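Local coordinates for hypothetical protein DR_0824 (PDB 2IMR), which deaminates aminodeoxyfutalosine to futalosine for menaquinone biosynthesis, as a zinc-dependent hydrolase carrying one zinc ion per subunit, at residues Q110-F115 against S211-F216; I239-H244 against L283-Y288. All blocks are in the same frame, centred on the assembly; numbering follows the deposited sequence.

Contact 1: residues Q110-F115 against S211-F216; sequences QALPYF and SPHTPF
Leu-112 sets its forked end against the rings of His-213 and Phe-216, at the mouth of the TIM-barrel-like domain of this amidohydrolase. It sits where the helix 106-111 gives way to the helix 113-116, while both rings belong to the loop that leaves strand 206-212. The three side chains are buried and account for most of the 182 Å² covered between the segments. The two branches of the leucine divide the work. CD1 approaches the imidazole, 3.9 Å from His-213 CE1, and meets that ring obliquely. CD2 serves the phenyl group and is equally near two of its atoms, since Leu-112 CD2 lies 3.6 Å from Phe-216 CE1 and the same distance from its CZ. This is apolar packing, and CD2 also stands 4.0 Å from His-213 CE1, so this one methyl bridges the near ends of the two rings. On the other segment, the His-213 side chain comes at Leu-112 from the opposite direction; with CG anti to the backbone N (chi1 -168°) the ring extends from the loop toward it. Its ND1 is hydrogen-bonded to Thr-217 OG1, a bond that should limit rotation of the imidazole. His-213 is predicted to bind substrate and has Glu-175, another such residue, beside it, so the leucine packs against a residue of the predicted substrate site. Thr-214 separates the two rings on their own segment. Its methyl CG2 lies 3.6 Å above one face of the imidazole, offset toward the rim. Its OG1, hydrogen-bonded to Thr-217 OG1, sits over the centre of one face of the phenyl ring. That same oxygen closes an ST turn, with Phe-216 N donating to Thr-214 OG1 over 3.2 Å at an N-H...O angle of 142°.

Contact 2: residues I239-H244 against L283-Y288; sequences IHVAEH and LTPVRY. With ZN (zinc ion), chain B.
Val-241 and Ala-242 meet Pro-285 and Val-286 where the C-terminal end of a barrel strand faces the first turn of an outer helix, in the alpha/beta barrel of the amidohydrolase family. The nearest CA pair is Ala-242 with Pro-285, 6.5 Å apart, close enough for small side chains to touch. The packing is wholly apolar. The projecting methyl Val-241 CG1 rests over the shallow dip between two successive residues of the helix, 4.0 Å from Val-286 CG2 and 4.2 Å from Pro-285 CB. It is the branch anti to the backbone N (chi1 -178°), and the valine side chains cross at about a right angle, with one methyl of each at the meeting point. One residue on, the bump comes from the helix: the pyrrolidine corner Pro-285 CG rests 4.0 Å from Ala-242 CB. The proline thus spans two neighbouring residues, giving CB to the valine and CG to the alanine. Alternation along the strand turns His-240 away from this interface, and its NE2 binds the zinc ion at 2.1 Å together with His-99 and His-101. A water is the fourth bound atom; Asp-354, also assigned as a zinc ligand, is not among the metal's bound atoms here. Glu-243, by similarity the proton donor, follows the alanine, so one short segment carries hydrophobic packing on its outer side and a zinc ligand and the probable proton donor on its inner side. The helix start is held in shape by its N-cap, Thr-284, whose OG1 accepts from Arg-287 N over 2.9 Å in a nearly straight bond of 171°.

Running from the N terminus, the chain makes the 110-115 segment first, then builds strands 149-153 and 170-176 with their helices before strand 206-212 leads into 211-216 and closes contact 1 across 95 residues. Contact 2 opens later, at strand 238-241, and closes at helix 285-292 after 38 residues without a strand; the two loops are in series and neither nest nor cross. Contact 1 ties the early helices to the loop after strand 206-212, and contact 2 joins the next strand to the outer layer. Their centres are 11 Å apart, bridged by His-213 O with His-240 ND1 and by Tyr-114 OH with Glu-243 OE1, both probable hydrogen bonds.

Contact 1: residues Q110-F115 against S211-F216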
loop_
_atom_site.group_PDB
_atom_site.type_symbol
_atom_site.label_atom_id
_atom_site.label_comp_id
_atom_site.label_asym_id
_atom_site.label_seq_id
_atom_site.Cartn_x
_atom_site.Cartn_y
_atom_site.Cartn_z
ATOM N N GLN A 110 -17.983 7.291 6.807
ATOM C CA GLN A 110 -18.638 8.414 7.464
ATOM C C GLN A 110 -17.638 9.376 8.097
ATOM O O GLN A 110 -17.873 10.581 8.143
ATOM C CB GLN A 110 -19.611 7.907 8.536
ATOM C CG GLN A 110 -20.840 7.197 7.974
ATOM C CD GLN A 110 -21.852 6.831 9.047
ATOM O OE1 GLN A 110 -21.610 5.946 9.876
ATOM N NE2 GLN A 110 -22.992 7.516 9.041
ATOM N N ALA A 111 -16.522 8.840 8.577
ATOM C CA ALA A 111 -15.498 9.656 9.221
ATOM C C ALA A 111 -14.720 10.546 8.252
ATOM O O ALA A 111 -14.150 11.555 8.660
ATOM C CB ALA A 111 -14.533 8.758 9.974
ATOM N N LEU A 112 -14.698 10.174 6.976
ATOM C CA LEU A 112 -13.954 10.934 5.973
ATOM C C LEU A 112 -14.856 11.657 4.965
ATOM O O LEU A 112 -15.335 11.063 3.996
ATOM C CB LEU A 112 -12.988 9.993 5.246
ATOM C CG LEU A 112 -12.087 9.162 6.173
ATOM C CD1 LEU A 112 -11.092 8.349 5.348
ATOM C CD2 LEU A 112 -11.344 10.087 7.131
ATOM N N PRO A 113 -15.081 12.962 5.176
ATOM C CA PRO A 113 -15.919 13.806 4.321
ATOM C C PRO A 113 -15.666 13.718 2.819
ATOM O O PRO A 113 -16.614 13.626 2.037
ATOM C CB PRO A 113 -15.659 15.207 4.868
ATOM C CG PRO A 113 -15.469 14.949 6.324
ATOM C CD PRO A 113 -14.556 13.743 6.311
ATOM N N TYR A 114 -14.398 13.739 2.411
ATOM C CA TYR A 114 -14.081 13.695 0.989
ATOM C C TYR A 114 -14.481 12.406 0.282
ATOM O O TYR A 114 -14.566 12.374 -0.947
ATOM C CB TYR A 114 -12.599 14.017 0.754
ATOM C CG TYR A 114 -11.621 13.161 1.512
ATOM C CD1 TYR A 114 -11.093 12.003 0.942
ATOM C CD2 TYR A 114 -11.202 13.519 2.797
ATOM C CE1 TYR A 114 -10.172 11.226 1.621
ATOM C CE2 TYR A 114 -10.279 12.742 3.491
ATOM C CZ TYR A 114 -9.767 11.596 2.894
ATOM O OH TYR A 114 -8.849 10.822 3.564
ATOM N N PHE A 115 -14.730 11.342 1.041
ATOM C CA PHE A 115 -15.174 10.099 0.423
ATOM C C PHE A 115 -16.622 10.320 -0.007
ATOM O O PHE A 115 -17.059 9.830 -1.046
ATOM C CB PHE A 115 -15.117 8.929 1.410
ATOM C CG PHE A 115 -13.858 8.116 1.318
ATOM C CD1 PHE A 115 -12.625 8.673 1.643
ATOM C CD2 PHE A 115 -13.906 6.787 0.913
ATOM C CE1 PHE A 115 -11.459 7.918 1.569
ATOM C CE2 PHE A 115 -12.742 6.022 0.833
ATOM C CZ PHE A 115 -11.516 6.591 1.164
ATOM N N SER A 211 -2.945 -0.987 12.213
ATOM C CA SER A 211 -3.160 0.190 11.404
ATOM C C SER A 211 -3.964 1.310 12.033
ATOM O O SER A 211 -5.194 1.279 12.014
ATOM C CB SER A 211 -3.823 -0.188 10.079
ATOM O OG SER A 211 -4.115 0.984 9.333
ATOM N N PRO A 212 -3.277 2.298 12.630
ATOM C CA PRO A 212 -3.973 3.437 13.235
ATOM C C PRO A 212 -4.545 4.108 11.976
ATOM O O PRO A 212 -3.788 4.444 11.063
ATOM C CB PRO A 212 -2.835 4.255 13.849
ATOM C CG PRO A 212 -1.772 3.218 14.140
ATOM C CD PRO A 212 -1.829 2.345 12.911
ATOM N N HIS A 213 -5.863 4.287 11.925
ATOM C CA HIS A 213 -6.538 4.842 10.745
ATOM C C HIS A 213 -5.885 6.055 10.078
ATOM O O HIS A 213 -5.384 5.959 8.953
ATOM C CB HIS A 213 -7.999 5.158 11.097
ATOM C CG HIS A 213 -8.859 5.472 9.911
ATOM N ND1 HIS A 213 -9.749 6.524 9.898
ATOM C CD2 HIS A 213 -9.001 4.844 8.718
ATOM C CE1 HIS A 213 -10.406 6.530 8.751
ATOM N NE2 HIS A 213 -9.971 5.520 8.018
ATOM N N THR A 214 -5.920 7.197 10.755
ATOM C CA THR A 214 -5.328 8.424 10.231
ATOM C C THR A 214 -4.848 9.246 11.416
ATOM O O THR A 214 -5.119 8.900 12.568
ATOM C CB THR A 214 -6.350 9.293 9.469
ATOM O OG1 THR A 214 -7.300 9.830 10.399
ATOM C CG2 THR A 214 -7.087 8.471 8.393
ATOM N N PRO A 215 -4.137 10.353 11.151
ATOM C CA PRO A 215 -3.655 11.180 12.262
ATOM C C PRO A 215 -4.779 11.969 12.935
ATOM O O PRO A 215 -4.587 12.515 14.019
ATOM C CB PRO A 215 -2.640 12.115 11.596
ATOM C CG PRO A 215 -2.228 11.381 10.344
ATOM C CD PRO A 215 -3.529 10.780 9.878
ATOM N N PHE A 216 -5.947 12.037 12.297
ATOM C CA PHE A 216 -7.053 12.797 12.869
ATOM C C PHE A 216 -8.257 11.981 13.333
ATOM O O PHE A 216 -9.202 12.542 13.884
ATOM C CB PHE A 216 -7.501 13.893 11.893
ATOM C CG PHE A 216 -7.947 13.378 10.559
ATOM C CD1 PHE A 216 -9.285 13.071 10.329
ATOM C CD2 PHE A 216 -7.029 13.195 9.529
ATOM C CE1 PHE A 216 -9.703 12.589 9.089
ATOM C CE2 PHE A 216 -7.439 12.713 8.284
ATOM C CZ PHE A 216 -8.779 12.410 8.066
#

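Contact 2: residues I239-H244 against L283-Y288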
loop_
_atom_site.group_PDB
_atom_site.type_symbol
_atom_site.label_atom_id
_atom_site.label_comp_id
_atom_site.label_asym_id
_atom_site.label_seq_id
_atom_site.Cartn_x
_atom_site.Cartn_y
_atom_site.Cartn_z
ATOM N N ILE A 239 -0.229 3.635 8.342
ATOM C CA ILE A 239 -1.061 4.774 8.726
ATOM C C ILE A 239 -1.386 5.566 7.453
ATOM O O ILE A 239 -0.490 5.840 6.654
ATOM C CB ILE A 239 -0.299 5.733 9.694
ATOM C CG1 ILE A 239 0.268 4.953 10.881
ATOM C CG2 ILE A 239 -1.239 6.841 10.189
ATOM C CD1 ILE A 239 1.178 5.780 11.775
ATOM N N HIS A 240 -2.658 5.907 7.248
ATOM C CA HIS A 240 -3.038 6.714 6.084
ATOM C C HIS A 240 -2.680 8.140 6.461
ATOM O O HIS A 240 -3.182 8.650 7.458
ATOM C CB HIS A 240 -4.544 6.670 5.820
ATOM C CG HIS A 240 -5.086 5.299 5.573
ATOM N ND1 HIS A 240 -5.578 4.501 6.584
ATOM C CD2 HIS A 240 -5.256 4.600 4.426
ATOM C CE1 HIS A 240 -6.031 3.372 6.069
ATOM N NE2 HIS A 240 -5.849 3.407 4.762
ATOM N N VAL A 241 -1.840 8.801 5.669
ATOM C CA VAL A 241 -1.439 10.161 6.016
ATOM C C VAL A 241 -1.468 11.145 4.855
ATOM O O VAL A 241 -0.994 10.839 3.759
ATOM C CB VAL A 241 -0.015 10.166 6.622
ATOM C CG1 VAL A 241 0.380 11.582 7.041
ATOM C CG2 VAL A 241 0.037 9.222 7.816
ATOM N N ALA A 242 -2.034 12.324 5.115
ATOM C CA ALA A 242 -2.122 13.405 4.131
ATOM C C ALA A 242 -2.715 12.991 2.782
ATOM O O ALA A 242 -2.237 13.413 1.720
ATOM C CB ALA A 242 -0.736 14.028 3.924
ATOM N N GLU A 243 -3.775 12.192 2.828
ATOM C CA GLU A 243 -4.416 11.721 1.607
ATOM C C GLU A 243 -5.067 12.831 0.790
ATOM O O GLU A 243 -4.794 12.955 -0.400
ATOM C CB GLU A 243 -5.457 10.643 1.930
ATOM C CG GLU A 243 -6.187 10.123 0.688
ATOM C CD GLU A 243 -7.164 9.015 0.995
ATOM O OE1 GLU A 243 -7.599 8.912 2.163
ATOM O OE2 GLU A 243 -7.516 8.255 0.067
ATOM N N HIS A 244 -5.912 13.641 1.429
ATOM C CA HIS A 244 -6.618 14.729 0.749
ATOM C C HIS A 244 -6.044 16.087 1.175
ATOM O O HIS A 244 -5.602 16.249 2.309
ATOM C CB HIS A 244 -8.114 14.639 1.089
ATOM C CG HIS A 244 -9.001 15.432 0.181
ATOM N ND1 HIS A 244 -9.312 16.755 0.407
ATOM C CD2 HIS A 244 -9.638 15.087 -0.964
ATOM C CE1 HIS A 244 -10.103 17.191 -0.558
ATOM N NE2 HIS A 244 -10.315 16.198 -1.403
ATOM N N LEU A 283 2.436 23.646 10.958
ATOM C CA LEU A 283 2.143 22.253 11.272
ATOM C C LEU A 283 1.607 21.483 10.067
ATOM O O LEU A 283 0.975 22.049 9.174
ATOM C CB LEU A 283 1.124 22.169 12.413
ATOM C CG LEU A 283 0.815 20.775 12.971
ATOM C CD1 LEU A 283 2.052 20.200 13.662
ATOM C CD2 LEU A 283 -0.347 20.861 13.950
ATOM N N THR A 284 1.894 20.189 10.046
ATOM C CA THR A 284 1.409 19.303 8.993
ATOM C C THR A 284 1.190 17.960 9.672
ATOM O O THR A 284 1.784 17.674 10.716
ATOM C CB THR A 284 2.433 19.070 7.865
ATOM O OG1 THR A 284 3.452 18.183 8.335
ATOM C CG2 THR A 284 3.053 20.386 7.407
ATOM N N PRO A 285 0.338 17.109 9.089
ATOM C CA PRO A 285 0.132 15.813 9.738
ATOM C C PRO A 285 1.437 15.029 9.895
ATOM O O PRO A 285 1.605 14.282 10.857
ATOM C CB PRO A 285 -0.877 15.117 8.816
ATOM C CG PRO A 285 -0.651 15.789 7.476
ATOM C CD PRO A 285 -0.468 17.233 7.866
ATOM N N VAL A 286 2.361 15.196 8.954
ATOM C CA VAL A 286 3.630 14.481 9.037
ATOM C C VAL A 286 4.491 15.022 10.177
ATOM O O VAL A 286 5.070 14.252 10.948
ATOM C CB VAL A 286 4.405 14.573 7.707
ATOM C CG1 VAL A 286 5.719 13.811 7.814
ATOM C CG2 VAL A 286 3.547 13.990 6.572
ATOM N N ARG A 287 4.577 16.342 10.289
ATOM C CA ARG A 287 5.367 16.939 11.362
ATOM C C ARG A 287 4.747 16.526 12.694
ATOM O O ARG A 287 5.451 16.217 13.650
ATOM C CB ARG A 287 5.386 18.461 11.245
ATOM C CG ARG A 287 6.301 19.115 12.262
ATOM C CD ARG A 287 6.200 20.629 12.244
ATOM N NE ARG A 287 6.811 21.181 13.448
ATOM C CZ ARG A 287 6.412 22.294 14.054
ATOM N NH1 ARG A 287 5.396 22.993 13.567
ATOM N NH2 ARG A 287 7.017 22.693 15.166
ATOM N N TYR A 288 3.421 16.521 12.744
ATOM C CA TYR A 288 2.703 16.107 13.942
ATOM C C TYR A 288 3.162 14.717 14.395
ATOM O O TYR A 288 3.543 14.526 15.548
ATOM C CB TYR A 288 1.197 16.089 13.665
ATOM C CG TYR A 288 0.401 15.232 14.622
ATOM C CD1 TYR A 288 0.384 15.508 15.989
ATOM C CD2 TYR A 288 -0.337 14.137 14.156
ATOM C CE1 TYR A 288 -0.344 14.715 16.874
ATOM C CE2 TYR A 288 -1.067 13.339 15.028
ATOM C CZ TYR A 288 -1.066 13.633 16.386
ATOM O OH TYR A 288 -1.785 12.846 17.255
HETATM ZN ZN ZN B . -6.605 2.483 3.058
HETATM O O HOH W 1 -6.868 3.730 1.798
#